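Local coordinates for protein dTDP-4-dehydrorhamnose reductase (Sulfolobus tokodaii, PDB 2GGS) that binds NADPH in a Rossmann-type fold and probably reduces dTDP-4-dehydrorhamnose in the making of dTDP-L-rhamnose, at residues R214-L217 against A218-K222; F160-Y163 against V164-L168; L266-D269 against G270-V273. All coordinates share one frame; numbering follows the deposited sequence.

Contact 1 (R214-L217 against A218-K222); sequences RFEL and ALKIK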
ATOM      1  N   ARG A 214      13.397   2.815  11.331  1.00 16.38           N
ATOM      2  CA  ARG A 214      13.841   3.622  10.199  1.00 17.11           C
ATOM      3  C   ARG A 214      15.346   3.851  10.234  1.00 17.05           C
ATOM      4  O   ARG A 214      16.003   3.892   9.195  1.00 16.73           O
ATOM      5  CB  ARG A 214      13.133   4.983  10.218  1.00 16.97           C
ATOM      6  CG  ARG A 214      11.753   4.964   9.548  1.00 18.64           C
ATOM      7  CD  ARG A 214      10.682   4.504  10.442  1.00 21.30           C
ATOM      8  NE  ARG A 214       9.338   4.740   9.873  1.00 21.84           N
ATOM      9  CZ  ARG A 214       8.215   4.271  10.397  1.00 23.48           C
ATOM     10  NH1 ARG A 214       8.237   3.512  11.488  1.00 20.14           N
ATOM     11  NH2 ARG A 214       7.055   4.554   9.813  1.00 22.65           N
ATOM     12  N   PHE A 215      15.872   4.014  11.449  1.00 17.13           N
ATOM     13  CA  PHE A 215      17.298   4.294  11.654  1.00 17.88           C
ATOM     14  C   PHE A 215      18.134   3.136  11.128  1.00 16.86           C
ATOM     15  O   PHE A 215      19.062   3.329  10.331  1.00 16.52           O
ATOM     16  CB  PHE A 215      17.567   4.528  13.142  1.00 18.11           C
ATOM     17  CG  PHE A 215      18.978   5.031  13.451  1.00 19.16           C
ATOM     18  CD1 PHE A 215      19.454   6.208  12.877  1.00 18.10           C
ATOM     19  CD2 PHE A 215      19.785   4.345  14.349  1.00 21.28           C
ATOM     20  CE1 PHE A 215      20.756   6.698  13.151  1.00 20.19           C
ATOM     21  CE2 PHE A 215      21.086   4.814  14.644  1.00 19.52           C
ATOM     22  CZ  PHE A 215      21.554   6.013  14.044  1.00 19.57           C
ATOM     23  N   GLU A 216      17.791   1.920  11.544  1.00 17.47           N
ATOM     24  CA  GLU A 216      18.606   0.801  11.096  1.00 18.12           C
ATOM     25  C   GLU A 216      18.478   0.689   9.578  1.00 18.93           C
ATOM     26  O   GLU A 216      19.463   0.455   8.879  1.00 19.16           O
ATOM     27  CB  GLU A 216      18.242  -0.520  11.777  1.00 18.46           C
ATOM     28  CG  GLU A 216      19.102  -1.665  11.217  1.00 19.29           C
ATOM     29  CD  GLU A 216      18.750  -3.066  11.693  1.00 19.32           C
ATOM     30  OE1 GLU A 216      17.617  -3.293  12.158  1.00 19.63           O
ATOM     31  OE2 GLU A 216      19.639  -3.964  11.545  1.00 22.03           O
ATOM     32  N   LEU A 217      17.251   0.867   9.066  1.00 17.04           N
ATOM     33  CA  LEU A 217      17.040   0.723   7.626  1.00 18.54           C
ATOM     34  C   LEU A 217      17.888   1.712   6.836  1.00 18.49           C
ATOM     35  O   LEU A 217      18.527   1.339   5.855  1.00 17.56           O
ATOM     36  CB  LEU A 217      15.551   0.875   7.272  1.00 17.83           C
ATOM     37  CG  LEU A 217      15.166   0.768   5.791  1.00 19.98           C
ATOM     38  CD1 LEU A 217      15.699  -0.521   5.182  1.00 19.75           C
ATOM     39  CD2 LEU A 217      13.666   0.817   5.658  1.00 19.45           C
ATOM     40  N   ALA A 218      17.916   2.960   7.307  1.00 19.04           N
ATOM     41  CA  ALA A 218      18.647   4.029   6.651  1.00 18.32           C
ATOM     42  C   ALA A 218      20.150   3.718   6.647  1.00 19.52           C
ATOM     43  O   ALA A 218      20.803   3.862   5.625  1.00 19.70           O
ATOM     44  CB  ALA A 218      18.363   5.350   7.346  1.00 18.80           C
ATOM     45  N   LEU A 219      20.658   3.251   7.789  1.00 20.56           N
ATOM     46  CA  LEU A 219      22.081   2.919   7.918  1.00 21.78           C
ATOM     47  C   LEU A 219      22.469   1.674   7.117  1.00 22.16           C
ATOM     48  O   LEU A 219      23.601   1.610   6.600  1.00 22.58           O
ATOM     49  CB  LEU A 219      22.481   2.750   9.385  1.00 21.18           C
ATOM     50  CG  LEU A 219      22.540   4.019  10.229  1.00 22.03           C
ATOM     51  CD1 LEU A 219      22.869   3.719  11.688  1.00 24.95           C
ATOM     52  CD2 LEU A 219      23.554   5.004   9.672  1.00 23.68           C
ATOM     53  N   LYS A 220      21.559   0.694   7.019  1.00 22.50           N
ATOM     54  CA  LYS A 220      21.773  -0.462   6.136  1.00 23.21           C
ATOM     55  C   LYS A 220      21.930   0.014   4.721  1.00 22.74           C
ATOM     56  O   LYS A 220      22.849  -0.467   4.034  1.00 24.41           O
ATOM     57  CB  LYS A 220      20.624  -1.487   6.130  1.00 23.29           C
ATOM     58  CG  LYS A 220      20.542  -2.372   7.322  1.00 26.55           C
ATOM     59  CD  LYS A 220      19.458  -3.418   7.085  1.00 28.94           C
ATOM     60  CE  LYS A 220      19.999  -4.550   6.220  1.00 33.05           C
ATOM     61  NZ  LYS A 220      21.130  -5.202   6.955  1.00 33.27           N
ATOM     62  N   ILE A 221      21.072   0.939   4.258  1.00 22.76           N
ATOM     63  CA  ILE A 221      21.232   1.368   2.879  1.00 22.56           C
ATOM     64  C   ILE A 221      22.478   2.251   2.694  1.00 22.82           C
ATOM     65  O   ILE A 221      23.156   2.128   1.679  1.00 22.37           O
ATOM     66  CB  ILE A 221      19.958   1.906   2.113  1.00 24.60           C
ATOM     67  CG1 ILE A 221      20.092   3.365   1.707  1.00 24.43           C
ATOM     68  CG2 ILE A 221      18.579   1.459   2.675  1.00 21.74           C
ATOM     69  CD1 ILE A 221      19.138   3.750   0.674  1.00 29.34           C
ATOM     70  N   LYS A 222      22.809   3.070   3.688  1.00 23.03           N
ATOM     71  CA  LYS A 222      24.102   3.786   3.704  1.00 23.66           C
ATOM     72  C   LYS A 222      25.292   2.818   3.580  1.00 25.47           C
ATOM     73  O   LYS A 222      26.132   3.000   2.707  1.00 25.58           O
ATOM     74  CB  LYS A 222      24.240   4.669   4.953  1.00 24.64           C
ATOM     75  CG  LYS A 222      25.416   5.654   4.918  1.00 21.92           C
ATOM     76  CD  LYS A 222      25.442   6.539   6.119  1.00 27.61           C
ATOM     77  CE  LYS A 222      26.860   7.037   6.492  1.00 30.90           C
ATOM     78  NZ  LYS A 222      27.745   7.268   5.342  1.00 34.86           N
TER
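The Phe215 ring lies across the end of Leu219, one turn further along helix 214-224, and takes methyl CD1 over one face. That methyl stands 3.8 Å from the ring centroid and 22° off the ring normal, a CH-pi contact shifted toward the rim, with CZ the closest ring atom at 3.5 Å from CD1. The fit depends on the phenylalanine swinging its ring forward, CG anti to the backbone N (chi1 -171°), while Leu219 leans back with CG beside its own N. Both residues also pack on Val231 of strand 231-234, so the pair faces the small two-stranded parallel sheet.

A second side of the helix is apolar too. Leu217 CD1 comes within 4.3 Å of Ile221 CG2, a loose contact, but the same CG2 lies tight at 3.2 Å from Leu217 O, and the unstaggered first torsion of Ile221 (117°) is probably strained. Between these strips, Glu216 and Lys220 approach at their CG atoms; their charged ends, OE2 and NZ, stay 5.0 Å apart, too far for a salt bridge. Four i to i+4 backbone bonds, from Ala218 N to Arg214 O through Ile221 N to Leu217 O, hold the turn. At its start, Ser213 OG accepts from Glu216 N.

The helix is thus amphipathic: side-chain cohesion here is apolar, and the Glu216-Lys220 pair probably adds no more than a weak electrostatic attraction.

Contact 2 (F160-Y163 against V164-L168); sequences FPIY and VYKTL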
ATOM      1  N   PHE A 160      10.436   5.398   1.966  1.00 23.24           N
ATOM      2  CA  PHE A 160      11.603   5.800   2.759  1.00 23.28           C
ATOM      3  C   PHE A 160      12.969   5.360   2.177  1.00 23.36           C
ATOM      4  O   PHE A 160      13.911   6.190   2.153  1.00 24.67           O
ATOM      5  CB  PHE A 160      11.407   5.317   4.203  1.00 21.55           C
ATOM      6  CG  PHE A 160      12.497   5.744   5.139  1.00 20.66           C
ATOM      7  CD1 PHE A 160      12.704   7.087   5.414  1.00 21.21           C
ATOM      8  CD2 PHE A 160      13.303   4.805   5.748  1.00 19.51           C
ATOM      9  CE1 PHE A 160      13.726   7.491   6.298  1.00 23.19           C
ATOM     10  CE2 PHE A 160      14.303   5.207   6.639  1.00 20.62           C
ATOM     11  CZ  PHE A 160      14.510   6.535   6.900  1.00 21.75           C
ATOM     12  N   PRO A 161      13.128   4.085   1.732  1.00 23.32           N
ATOM     13  CA  PRO A 161      14.470   3.712   1.252  1.00 23.38           C
ATOM     14  C   PRO A 161      14.989   4.582   0.122  1.00 24.18           C
ATOM     15  O   PRO A 161      16.186   4.852   0.063  1.00 22.93           O
ATOM     16  CB  PRO A 161      14.285   2.283   0.760  1.00 23.47           C
ATOM     17  CG  PRO A 161      13.181   1.743   1.655  1.00 23.62           C
ATOM     18  CD  PRO A 161      12.228   2.903   1.702  1.00 22.49           C
ATOM     19  N   ILE A 162      14.080   5.032  -0.738  1.00 24.85           N
ATOM     20  CA  ILE A 162      14.453   5.923  -1.827  1.00 26.76           C
ATOM     21  C   ILE A 162      14.856   7.310  -1.339  1.00 27.19           C
ATOM     22  O   ILE A 162      15.884   7.850  -1.794  1.00 28.71           O
ATOM     23  CB  ILE A 162      13.357   5.947  -2.931  1.00 26.82           C
ATOM     24  CG1 ILE A 162      13.666   4.838  -3.924  1.00 28.27           C
ATOM     25  CG2 ILE A 162      13.361   7.292  -3.672  1.00 27.51           C
ATOM     26  CD1 ILE A 162      14.889   5.160  -4.810  1.00 29.30           C
ATOM     27  N   TYR A 163      14.078   7.882  -0.423  1.00 27.62           N
ATOM     28  CA  TYR A 163      14.424   9.148   0.211  1.00 28.06           C
ATOM     29  C   TYR A 163      15.824   9.039   0.843  1.00 27.72           C
ATOM     30  O   TYR A 163      16.655   9.926   0.658  1.00 28.06           O
ATOM     31  CB  TYR A 163      13.395   9.544   1.261  1.00 28.88           C
ATOM     32  CG  TYR A 163      13.919  10.489   2.306  1.00 31.24           C
ATOM     33  CD1 TYR A 163      14.087  11.867   2.039  1.00 32.91           C
ATOM     34  CD2 TYR A 163      14.252  10.018   3.565  1.00 31.51           C
ATOM     35  CE1 TYR A 163      14.584  12.734   3.024  1.00 33.82           C
ATOM     36  CE2 TYR A 163      14.740  10.860   4.545  1.00 33.48           C
ATOM     37  CZ  TYR A 163      14.908  12.220   4.274  1.00 33.69           C
ATOM     38  OH  TYR A 163      15.404  13.012   5.301  1.00 35.07           O
ATOM     39  N   VAL A 164      16.089   7.938   1.546  1.00 25.65           N
ATOM     40  CA  VAL A 164      17.425   7.719   2.147  1.00 24.99           C
ATOM     41  C   VAL A 164      18.527   7.694   1.087  1.00 25.44           C
ATOM     42  O   VAL A 164      19.557   8.384   1.221  1.00 25.28           O
ATOM     43  CB  VAL A 164      17.511   6.395   2.964  1.00 23.53           C
ATOM     44  CG1 VAL A 164      18.923   6.193   3.484  1.00 23.69           C
ATOM     45  CG2 VAL A 164      16.561   6.416   4.155  1.00 23.31           C
ATOM     46  N   TYR A 165      18.332   6.885   0.045  1.00 26.31           N
ATOM     47  CA  TYR A 165      19.356   6.684  -1.004  1.00 27.57           C
ATOM     48  C   TYR A 165      19.687   8.013  -1.669  1.00 28.83           C
ATOM     49  O   TYR A 165      20.870   8.377  -1.783  1.00 29.24           O
ATOM     50  CB  TYR A 165      18.915   5.650  -2.062  1.00 28.12           C
ATOM     51  CG  TYR A 165      19.954   5.372  -3.153  1.00 28.31           C
ATOM     52  CD1 TYR A 165      20.967   4.427  -2.973  1.00 27.58           C
ATOM     53  CD2 TYR A 165      19.917   6.061  -4.354  1.00 28.25           C
ATOM     54  CE1 TYR A 165      21.927   4.183  -3.980  1.00 29.61           C
ATOM     55  CE2 TYR A 165      20.848   5.831  -5.358  1.00 28.02           C
ATOM     56  CZ  TYR A 165      21.852   4.899  -5.172  1.00 28.79           C
ATOM     57  OH  TYR A 165      22.764   4.699  -6.185  1.00 32.04           O
ATOM     58  N   LYS A 166      18.647   8.734  -2.095  1.00 29.18           N
ATOM     59  CA  LYS A 166      18.824  10.012  -2.819  1.00 30.10           C
ATOM     60  C   LYS A 166      19.424  11.087  -1.924  1.00 29.54           C
ATOM     61  O   LYS A 166      20.332  11.797  -2.347  1.00 29.93           O
ATOM     62  CB  LYS A 166      17.506  10.507  -3.456  1.00 30.76           C
ATOM     63  CG  LYS A 166      16.705   9.404  -4.154  1.00 33.31           C
ATOM     64  CD  LYS A 166      15.842   9.885  -5.322  1.00 37.58           C
ATOM     65  CE  LYS A 166      16.320   9.256  -6.636  1.00 39.10           C
ATOM     66  NZ  LYS A 166      15.254   9.246  -7.697  1.00 40.98           N
ATOM     67  N   THR A 167      18.945  11.192  -0.686  1.00 29.44           N
ATOM     68  CA  THR A 167      19.439  12.190   0.265  1.00 29.10           C
ATOM     69  C   THR A 167      20.923  11.961   0.617  1.00 29.23           C
ATOM     70  O   THR A 167      21.735  12.907   0.531  1.00 29.59           O
ATOM     71  CB  THR A 167      18.561  12.218   1.532  1.00 28.99           C
ATOM     72  OG1 THR A 167      17.223  12.557   1.158  1.00 29.31           O
ATOM     73  CG2 THR A 167      19.052  13.225   2.560  1.00 28.30           C
ATOM     74  N   LEU A 168      21.269  10.721   0.992  1.00 28.04           N
ATOM     75  CA  LEU A 168      22.642  10.401   1.425  1.00 27.66           C
ATOM     76  C   LEU A 168      23.646  10.502   0.300  1.00 28.62           C
ATOM     77  O   LEU A 168      24.779  10.904   0.541  1.00 27.92           O
ATOM     78  CB  LEU A 168      22.749   9.005   2.072  1.00 27.07           C
ATOM     79  CG  LEU A 168      21.976   8.759   3.375  1.00 25.44           C
ATOM     80  CD1 LEU A 168      22.251   7.336   3.915  1.00 23.72           C
ATOM     81  CD2 LEU A 168      22.276   9.812   4.443  1.00 21.61           C
TER
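Val164 lays methyl CG2 over one face of the Phe160 ring, a CH-pi contact within the first turns of helix 160-169, which follows the Rossmann-fold strand 147-151 and packs against helix 214-224. The methyl sits 3.6 Å from the ring centroid, 18° off the normal. A chi1 of -176° turns the Phe160 ring toward the following turn, and CG2 of the valine lies beside its own N, over the preceding turn. Val164 N also donates to Phe160 O (2.9 Å). Ile221 of helix 214-224 touches Val164 as well, which places this valine between the two helices.

Tyr165 continues the backbone pattern, its N bonding to Pro161 O, while its ring leads away from the first turn and meets Phe225 edge-to-face. Pro161, lacking an amide hydrogen, occupies a place near the helix start where its N need not donate to an earlier carbonyl.

Lys166 runs its aliphatic part past Ile162: CD lies 3.9 Å from Ile162 CG2, and N bonds to Ile162 O.

Thr167 grips the carbonyl of Tyr163 twice. Its N and its hydroxyl reach Tyr163 O from opposite faces of the carbonyl plane, the backbone bond measuring 2.9 Å from Thr167 N to Tyr163 O. Both donors are thereby satisfied within the helix. The hydroxyl donates over 2.7 Å from OG1 to Tyr163 O, and this same OG1 lies 3.2 Å from Tyr163 CE1, obliquely to the ring.

Contact 3 (L266-D269 against G270-V273); sequences LDLD and GMVV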
ATOM      1  N   LEU A 266      13.812  -8.378   3.812  1.00 17.69           N
ATOM      2  CA  LEU A 266      14.084  -7.058   3.244  1.00 17.28           C
ATOM      3  C   LEU A 266      14.614  -7.175   1.807  1.00 18.00           C
ATOM      4  O   LEU A 266      15.575  -7.909   1.539  1.00 17.52           O
ATOM      5  CB  LEU A 266      15.084  -6.277   4.071  1.00 18.42           C
ATOM      6  CG  LEU A 266      15.337  -4.834   3.581  1.00 16.57           C
ATOM      7  CD1 LEU A 266      14.040  -4.005   3.805  1.00 17.54           C
ATOM      8  CD2 LEU A 266      16.529  -4.194   4.278  1.00 18.39           C
ATOM      9  N   ASP A 267      13.966  -6.467   0.893  1.00 17.32           N
ATOM     10  CA  ASP A 267      14.283  -6.517  -0.501  1.00 16.84           C
ATOM     11  C   ASP A 267      14.759  -5.169  -1.070  1.00 17.41           C
ATOM     12  O   ASP A 267      14.105  -4.588  -1.838  1.00 17.32           O
ATOM     13  CB  ASP A 267      13.084  -7.069  -1.277  1.00 17.16           C
ATOM     14  CG  ASP A 267      13.308  -7.146  -2.755  1.00 16.59           C
ATOM     15  OD1 ASP A 267      14.384  -7.470  -3.172  1.00 17.08           O
ATOM     16  OD2 ASP A 267      12.390  -6.859  -3.480  1.00 16.51           O
ATOM     17  N   LEU A 268      15.930  -4.713  -0.683  1.00 20.00           N
ATOM     18  CA  LEU A 268      16.434  -3.496  -1.259  1.00 20.00           C
ATOM     19  C   LEU A 268      16.651  -3.444  -2.768  1.00 20.00           C
ATOM     20  O   LEU A 268      16.641  -2.395  -3.339  1.00 19.62           O
ATOM     21  CB  LEU A 268      17.651  -2.985  -0.521  1.00 20.00           C
ATOM     22  CG  LEU A 268      17.443  -2.680   0.949  1.00 20.00           C
ATOM     23  CD1 LEU A 268      18.736  -2.283   1.584  1.00 20.00           C
ATOM     24  CD2 LEU A 268      16.419  -1.601   1.099  1.00 20.00           C
ATOM     25  N   ASP A 269      16.848  -4.576  -3.396  1.00 18.52           N
ATOM     26  CA  ASP A 269      16.881  -4.619  -4.840  1.00 19.17           C
ATOM     27  C   ASP A 269      15.546  -4.195  -5.507  1.00 18.48           C
ATOM     28  O   ASP A 269      15.480  -4.026  -6.677  1.00 18.77           O
ATOM     29  CB  ASP A 269      17.260  -6.005  -5.334  1.00 19.88           C
ATOM     30  CG  ASP A 269      18.747  -6.352  -5.131  1.00 22.44           C
ATOM     31  OD1 ASP A 269      19.556  -5.514  -4.830  1.00 24.37           O
ATOM     32  OD2 ASP A 269      19.033  -7.511  -5.327  1.00 24.72           O
ATOM     33  N   GLY A 270      14.501  -4.066  -4.710  1.00 17.91           N
ATOM     34  CA  GLY A 270      13.212  -3.595  -5.183  1.00 18.54           C
ATOM     35  C   GLY A 270      13.109  -2.093  -5.301  1.00 19.18           C
ATOM     36  O   GLY A 270      12.108  -1.573  -5.696  1.00 19.32           O
ATOM     37  N   MET A 271      14.170  -1.426  -4.897  1.00 18.01           N
ATOM     38  CA  MET A 271      14.273   0.038  -5.082  1.00 21.66           C
ATOM     39  C   MET A 271      14.470   0.344  -6.564  1.00 21.29           C
ATOM     40  O   MET A 271      15.204  -0.376  -7.279  1.00 21.38           O
ATOM     41  CB  MET A 271      15.450   0.614  -4.293  1.00 20.59           C
ATOM     42  CG  MET A 271      15.226   0.706  -2.810  1.00 22.77           C
ATOM     43  SD  MET A 271      16.565   1.591  -2.036  1.00 29.48           S
ATOM     44  CE  MET A 271      17.709   0.267  -1.878  1.00 27.67           C
ATOM     45  N   VAL A 272      13.809   1.406  -7.028  1.00 21.51           N
ATOM     46  CA  VAL A 272      13.913   1.821  -8.423  1.00 23.66           C
ATOM     47  C   VAL A 272      14.518   3.207  -8.445  1.00 26.25           C
ATOM     48  O   VAL A 272      13.981   4.164  -7.865  1.00 25.12           O
ATOM     49  CB  VAL A 272      12.565   1.687  -9.178  1.00 22.21           C
ATOM     50  CG1 VAL A 272      12.650   2.300 -10.575  1.00 22.29           C
ATOM     51  CG2 VAL A 272      12.194   0.204  -9.278  1.00 22.65           C
ATOM     52  N   VAL A 273      15.635   3.230  -9.174  1.00 29.80           N
ATOM     53  CA  VAL A 273      16.881   3.986  -8.955  1.00 34.21           C
ATOM     54  C   VAL A 273      17.176   4.615  -7.609  1.00 35.58           C
ATOM     55  O   VAL A 273      16.595   5.619  -7.178  1.00 37.78           O
ATOM     56  CB  VAL A 273      17.325   4.855 -10.168  1.00 34.09           C
ATOM     57  CG1 VAL A 273      17.280   4.004 -11.416  1.00 33.91           C
ATOM     58  CG2 VAL A 273      16.476   6.107 -10.320  1.00 36.08           C
ATOM     59  OXT VAL A 273      18.053   4.061  -6.938  1.00 37.06           O
TER
HETATM   60  O   HOH W   1      13.878  -2.685  -8.468  1.00 30.98           O
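Two backbone hydrogen bonds, both from i+3 to i, close the turn between Asp267 and Met271. Gly270 N donates to Asp267 O over 2.9 Å, and Met271 N to Leu268 O over 3.1 Å. In each the donor stands above the carbonyl plane, by 45° at Asp267 and 57° at Leu268, so neither bond follows a lone pair.

A water extends this polar framework. It donates to Asp269 O at 2.8 Å and to Met271 O at 2.9 Å, tying the end of the turn to the extended chain that follows. Such overlapping i to i+3 bonds define a short 3-10 turn, here at 268-270 in the C-terminal tail of the chain, which packs on helix 214-224 through Leu266 and Leu268, then meets helix 160-169 and ends at Val273.

The charged interactions are centred on Asp267. Its carboxylate comes close to Gly270, with OD2 3.8 Å from CA of the glycine, and occupies the room that a CB at position 270 would need. Its firm partners lie outside: OD2 forms a salt bridge with Arg187 and accepts a hydrogen bond from Ser185. Replacement of this aspartate by an alanine would probably leave the Arg187 guanidinium without this carboxylate mate, deprive Ser185 of this acceptor and open a gap beside Gly270.

The apolar contacts gather on another side of the turn. Leu268 and Met271 lie side by side and point the same way. Met271 bends at its last torsion (chi3 -83°), which folds the methyl back over the turn, with CE 3.5 Å from Leu268 CB and 3.2 Å from Leu268 O. Leu268 also packs on Ile221, and Met271 on Phe155 and Phe225.

In the fold
Contacts 1 and 2 are each one stretch of a regular helix, and the two helices pack directly: Ile221 CD1 reaches Pro161 O at 3.2 Å. Contact 3, by comparison, is a turn of the C-terminal tail that lies against both. All three are partly buried. Leu217, Ile221, Val164, Pro161, Leu268 and Met271 turn to this shared interior, while the Phe215-Leu219 pair looks toward strand 231-234; Glu216, Lys166, Asp269 and the carboxylate end at Val273 are exposed. Both helices pair an aromatic ring with a methyl four residues on, whereas the tail relies on i to i+3 bonds, a water and the pairing of Asp267 with Arg187, which lies outside contact 3.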